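Local coordinates for protein periplasmic beta-glucosidase (Pseudomonas aeruginosa, PDB 6R5T) that probably hydrolyses terminal, non-reducing beta-D-glucosyl residues with release of beta-D-glucose, as a periplasmic member of glycoside hydrolase family 3, at residues S106-I109 against S110-E113; A355-V358 against A359-G362; A550-F554 against G555-P559. The protein carries 1 engineered substitution. One frame throughout, in Å; residues are numbered along the deposited sequence.

From the N terminus, interaction 1 comes first, inside helix 100-116 of the TIM-barrel-type N-terminal domain. Interaction 2 follows in helix 352-362, just ahead of strand 364-368, and interaction 3 lies where helix 545-553 ends in the C-terminal domain. The three run in series; none nests in or crosses another, and each closes only a helical turn or, in interaction 3, the cap after one. Interactions 1 and 2 have centres about 14 Å apart and do not touch. Interactions 2 and 3 do: D551 takes R360 and R356 in salt bridges. Helix 352-362 thus lies between helices 100-116 and 545-553, joining barrel domain to C-terminal domain.

Interaction 1 (S106-I109 against S110-E113); sequences SARI and SALE
S110 turns its hydroxyl back onto the carbonyl of S106 one turn earlier, OG donating to O at 2.8 Å. The backbone N of S110 bonds to the same oxygen at 3.0 Å, and the two donors come from opposite faces of the carbonyl plane. With chi1 at -66°, OG stands beside its own backbone N, within range of that oxygen. This is the close, buried side of helix 100-116 in the TIM-barrel-type N-terminal domain of family 3, where A107 and A111 also pack on Y160 of helix 146-161. E113 is buried too: T86 and H351 hold OE2, the backbone N of R85 holds OE1, and I109 CG2 only grazes OE2 at 4.1 Å. The partly exposed side, with R108, I109 and L112, is looser. R108 bends at chi2 and chi3 and brings NH2 obliquely to 3.5 Å from A111 CB, a van der Waals touch of the guanidinium nitrogen on the methyl. Both serine hydroxyls thus turn back onto carbonyls of their own helix, S106 OG onto V103 O, while R108, bound to the carbonyls of A159 and D169, and E113 spend their polar ends on other parts of the fold.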
# COMPACT_ATOMS: atom_id res chain seq x y z
N SER A 106 1.79 27.75 19.10
CA SER A 106 2.44 27.90 17.78
C SER A 106 1.42 28.53 16.82
O SER A 106 1.81 29.42 16.06
CB SER A 106 3.01 26.56 17.23
OG SER A 106 1.97 25.69 16.83
N ALA A 107 0.17 28.08 16.87
CA ALA A 107 -0.88 28.56 15.94
C ALA A 107 -1.22 30.02 16.28
O ALA A 107 -1.42 30.84 15.38
CB ALA A 107 -2.11 27.69 16.05
N ARG A 108 -1.34 30.31 17.55
CA ARG A 108 -1.70 31.69 18.02
C ARG A 108 -0.64 32.67 17.54
O ARG A 108 -1.00 33.73 16.96
CB ARG A 108 -1.84 31.75 19.53
CG ARG A 108 -2.21 33.15 20.04
CD ARG A 108 -3.71 33.38 20.11
NE ARG A 108 -4.46 33.38 18.85
CZ ARG A 108 -4.52 34.38 17.95
NH1 ARG A 108 -3.86 35.53 18.13
NH2 ARG A 108 -5.27 34.23 16.87
N ILE A 109 0.62 32.38 17.78
CA ILE A 109 1.71 33.27 17.36
C ILE A 109 1.72 33.35 15.84
O ILE A 109 1.98 34.44 15.27
CB ILE A 109 3.05 32.78 17.92
CG1 ILE A 109 3.07 32.89 19.44
CG2 ILE A 109 4.21 33.47 17.25
CD1 ILE A 109 3.10 34.28 19.97
N SER A 110 1.52 32.24 15.14
CA SER A 110 1.48 32.27 13.66
C SER A 110 0.39 33.27 13.20
O SER A 110 0.59 34.03 12.29
CB SER A 110 1.15 30.89 13.10
OG SER A 110 2.19 29.95 13.37
N ALA A 111 -0.77 33.17 13.81
CA ALA A 111 -1.93 34.02 13.44
C ALA A 111 -1.62 35.48 13.77
O ALA A 111 -1.91 36.36 12.95
CB ALA A 111 -3.15 33.56 14.16
N LEU A 112 -1.06 35.71 14.94
CA LEU A 112 -0.64 37.07 15.39
C LEU A 112 0.30 37.65 14.35
O LEU A 112 0.10 38.79 13.85
CB LEU A 112 0.06 36.95 16.75
CG LEU A 112 0.51 38.25 17.41
CD1 LEU A 112 0.73 38.03 18.92
CD2 LEU A 112 1.77 38.77 16.76
N GLU A 113 1.34 36.91 13.95
CA GLU A 113 2.33 37.42 12.99
C GLU A 113 1.75 37.59 11.58
O GLU A 113 2.09 38.54 10.88
CB GLU A 113 3.57 36.54 12.93
CG GLU A 113 4.40 36.55 14.20
CD GLU A 113 5.69 35.80 14.03
OE1 GLU A 113 5.83 35.05 12.98
OE2 GLU A 113 6.57 35.95 14.91

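Interaction 2 (A355-V358 against A359-G362); sequences AREV and AREG
R360 runs alongside E357 and crosses R356 in the last turns of helix 352-362, giving i to i+3 (E357 with R360) and i to i+4 (R356 with R360) side-chain contacts on an alpha helix. Its CB sits 3.6 Å from E357 O, and CG comes closer to the preceding turn, 3.3 Å from R356 O, the carbonyl that also accepts the backbone N of R360. CD and NE pass on over that same oxygen at longer range. CG is placed beside the backbone N (chi1 -73°), and from there the chain runs extended to NE, which carries the guanidinium back toward the start of the helix. At the tip NH1 rests 3.7 Å from E357 CG, and NH2 stands 3.6 Å from R356 NE. The two guanidinium planes are 68° apart, so the arginines do not stack. Their like charges are probably offset by D551 of helix 545-553, which bridges R360 NE with one carboxylate oxygen and R356 NH2 with the other. E357 points the same way as R360, yet its carboxylate forms a salt bridge with R105 of helix 100-116. The helix thus meets the barrel domain on one side and the C-terminal domain on another. E361 N bonds to V358 O, three residues back rather than four, from above the carbonyl plane. E361 OE1 pairs with K678, whereas a water donates to E361 OE2 at 2.6 Å and to E357 O at 2.7 Å.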
# COMPACT_ATOMS: atom_id res chain seq x y z
N ALA A 355 9.24 30.29 19.97
CA ALA A 355 9.74 29.26 19.02
C ALA A 355 10.68 28.32 19.76
O ALA A 355 10.66 27.11 19.51
CB ALA A 355 10.44 29.88 17.85
N ARG A 356 11.54 28.86 20.63
CA ARG A 356 12.55 28.03 21.34
C ARG A 356 11.81 27.12 22.32
O ARG A 356 12.13 25.91 22.39
CB ARG A 356 13.58 28.95 22.02
CG ARG A 356 14.73 28.18 22.66
CD ARG A 356 15.78 29.17 23.11
NE ARG A 356 16.90 28.54 23.76
CZ ARG A 356 18.05 29.15 23.97
NH1 ARG A 356 18.21 30.39 23.54
NH2 ARG A 356 19.04 28.53 24.59
N GLU A 357 10.85 27.65 23.08
CA GLU A 357 10.10 26.83 24.08
C GLU A 357 9.30 25.74 23.37
O GLU A 357 9.27 24.60 23.85
CB GLU A 357 9.23 27.72 24.95
CG GLU A 357 10.13 28.55 25.86
CD GLU A 357 9.47 29.52 26.82
OE1 GLU A 357 8.28 29.78 26.68
OE2 GLU A 357 10.21 30.05 27.69
N VAL A 358 8.64 26.07 22.28
CA VAL A 358 7.83 25.08 21.55
C VAL A 358 8.76 24.02 20.96
O VAL A 358 8.46 22.82 21.05
CB VAL A 358 6.95 25.76 20.48
CG1 VAL A 358 6.43 24.75 19.48
CG2 VAL A 358 5.80 26.55 21.12
N ALA A 359 9.87 24.44 20.35
CA ALA A 359 10.76 23.48 19.66
C ALA A 359 11.40 22.51 20.66
O ALA A 359 11.53 21.32 20.33
CB ALA A 359 11.82 24.19 18.87
N ARG A 360 11.59 22.93 21.91
CA ARG A 360 12.15 21.97 22.90
C ARG A 360 11.20 20.77 23.09
O ARG A 360 11.70 19.68 23.38
CB ARG A 360 12.30 22.63 24.28
CG ARG A 360 13.44 23.63 24.42
CD ARG A 360 13.21 24.35 25.77
NE ARG A 360 14.20 25.41 25.91
CZ ARG A 360 14.09 26.52 26.63
NH1 ARG A 360 13.01 26.74 27.36
NH2 ARG A 360 15.09 27.38 26.65
N GLU A 361 9.89 21.00 23.03
CA GLU A 361 8.88 20.02 23.42
C GLU A 361 8.73 18.89 22.40
O GLU A 361 8.23 17.85 22.80
CB GLU A 361 7.53 20.69 23.65
CG GLU A 361 7.52 21.71 24.79
CD GLU A 361 7.84 21.12 26.17
OE1 GLU A 361 7.61 19.89 26.35
OE2 GLU A 361 8.38 21.86 27.02
N GLY A 362 9.14 19.12 21.18
CA GLY A 362 8.95 18.18 20.06
C GLY A 362 10.12 17.22 19.90
O GLY A 362 10.00 16.23 19.14
O HOH W 1 9.23 24.21 26.50

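Interaction 3 (A550-F554 against G555-P559); sequences ADVLF and GEHNP
D551 O receives the chain as it leaves helix 545-553: E556 N gives it a weak bond at 2.8 Å, and G555 N reaches V552 O at 3.1 Å. These two bonds form a Schellman motif, with G555 at positive phi (80°), a backbone shape that favours glycine. H557 N adds a further bond to D551 O at 3.1 Å, from well above the carbonyl plane. Beside the cap V552 splits its branches between two partners. CG1, anti to the backbone N at chi1 159°, meets P559 CG at 3.8 Å, while CG2 approaches the edge of the H557 ring, 3.7 Å from CD2. The CA of V552 also points its hydrogen almost straight at H557 O, at 3.4 Å; that buried carbonyl has no conventional partner in the model, and the CA-H...O contact probably compensates in part. Further out, E556 lays CB and CG over D551 O and carries its carboxylate to a salt bridge with K377, while the Y616 hydroxyl bonds to V552 O, the same oxygen that G555 N uses. The capped end is thereby set between helix 352-362, touched by H557, and helix 410-418, on which F554 packs, with V552 and L553 resting on L536 of strand 534-537.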
# COMPACT_ATOMS: atom_id res chain seq x y z
N ALA A 550 20.39 22.43 21.32
CA ALA A 550 21.45 22.57 22.32
C ALA A 550 20.87 22.51 23.74
O ALA A 550 21.52 21.91 24.58
CB ALA A 550 22.23 23.83 22.07
N ASP A 551 19.71 23.09 24.01
CA ASP A 551 19.07 23.03 25.33
C ASP A 551 18.90 21.57 25.74
O ASP A 551 19.15 21.26 26.90
CB ASP A 551 17.72 23.74 25.31
CG ASP A 551 17.81 25.26 25.22
OD1 ASP A 551 18.93 25.83 25.50
OD2 ASP A 551 16.78 25.85 24.81
N VAL A 552 18.49 20.69 24.83
CA VAL A 552 18.30 19.27 25.17
C VAL A 552 19.65 18.60 25.30
O VAL A 552 19.84 17.88 26.28
CB VAL A 552 17.42 18.57 24.13
CG1 VAL A 552 17.62 17.06 24.16
CG2 VAL A 552 16.00 19.00 24.42
N LEU A 553 20.57 18.82 24.37
CA LEU A 553 21.86 18.11 24.38
C LEU A 553 22.66 18.42 25.65
O LEU A 553 23.32 17.49 26.16
CB LEU A 553 22.68 18.47 23.14
CG LEU A 553 22.13 17.89 21.83
CD1 LEU A 553 22.88 18.49 20.67
CD2 LEU A 553 22.16 16.36 21.81
N PHE A 554 22.51 19.60 26.22
CA PHE A 554 23.29 19.98 27.42
C PHE A 554 22.45 19.86 28.69
O PHE A 554 22.97 20.13 29.80
CB PHE A 554 23.90 21.36 27.21
CG PHE A 554 25.00 21.39 26.21
CD1 PHE A 554 26.14 20.64 26.38
CD2 PHE A 554 24.91 22.19 25.09
CE1 PHE A 554 27.17 20.66 25.46
CE2 PHE A 554 25.94 22.22 24.18
CZ PHE A 554 27.06 21.43 24.34
N GLY A 555 21.23 19.36 28.58
CA GLY A 555 20.38 18.99 29.74
C GLY A 555 19.69 20.16 30.39
O GLY A 555 19.11 19.97 31.47
N GLU A 556 19.59 21.27 29.70
CA GLU A 556 18.75 22.40 30.16
C GLU A 556 17.30 21.97 30.03
O GLU A 556 16.48 22.45 30.77
CB GLU A 556 18.99 23.68 29.36
CG GLU A 556 20.45 24.02 29.10
CD GLU A 556 21.21 24.62 30.27
OE1 GLU A 556 22.41 24.95 30.08
OE2 GLU A 556 20.62 24.76 31.37
N HIS A 557 16.97 21.14 29.04
CA HIS A 557 15.60 20.61 28.86
C HIS A 557 15.75 19.09 28.81
O HIS A 557 16.67 18.62 28.11
CB HIS A 557 14.93 21.18 27.60
CG HIS A 557 13.56 20.62 27.39
ND1 HIS A 557 12.43 21.19 27.97
CD2 HIS A 557 13.12 19.56 26.68
CE1 HIS A 557 11.35 20.49 27.64
NE2 HIS A 557 11.74 19.46 26.84
N ASN A 558 14.95 18.38 29.56
CA ASN A 558 14.92 16.92 29.53
C ASN A 558 14.01 16.51 28.36
O ASN A 558 12.83 16.76 28.39
CB ASN A 558 14.41 16.37 30.85
CG ASN A 558 14.63 14.91 31.01
OD1 ASN A 558 14.87 14.21 30.02
ND2 ASN A 558 14.44 14.40 32.23
N PRO A 559 14.51 15.77 27.36
CA PRO A 559 13.64 15.44 26.23
C PRO A 559 12.33 14.77 26.67
O PRO A 559 12.30 13.83 27.50
CB PRO A 559 14.49 14.54 25.35
CG PRO A 559 15.78 14.29 26.07
CD PRO A 559 15.87 15.23 27.25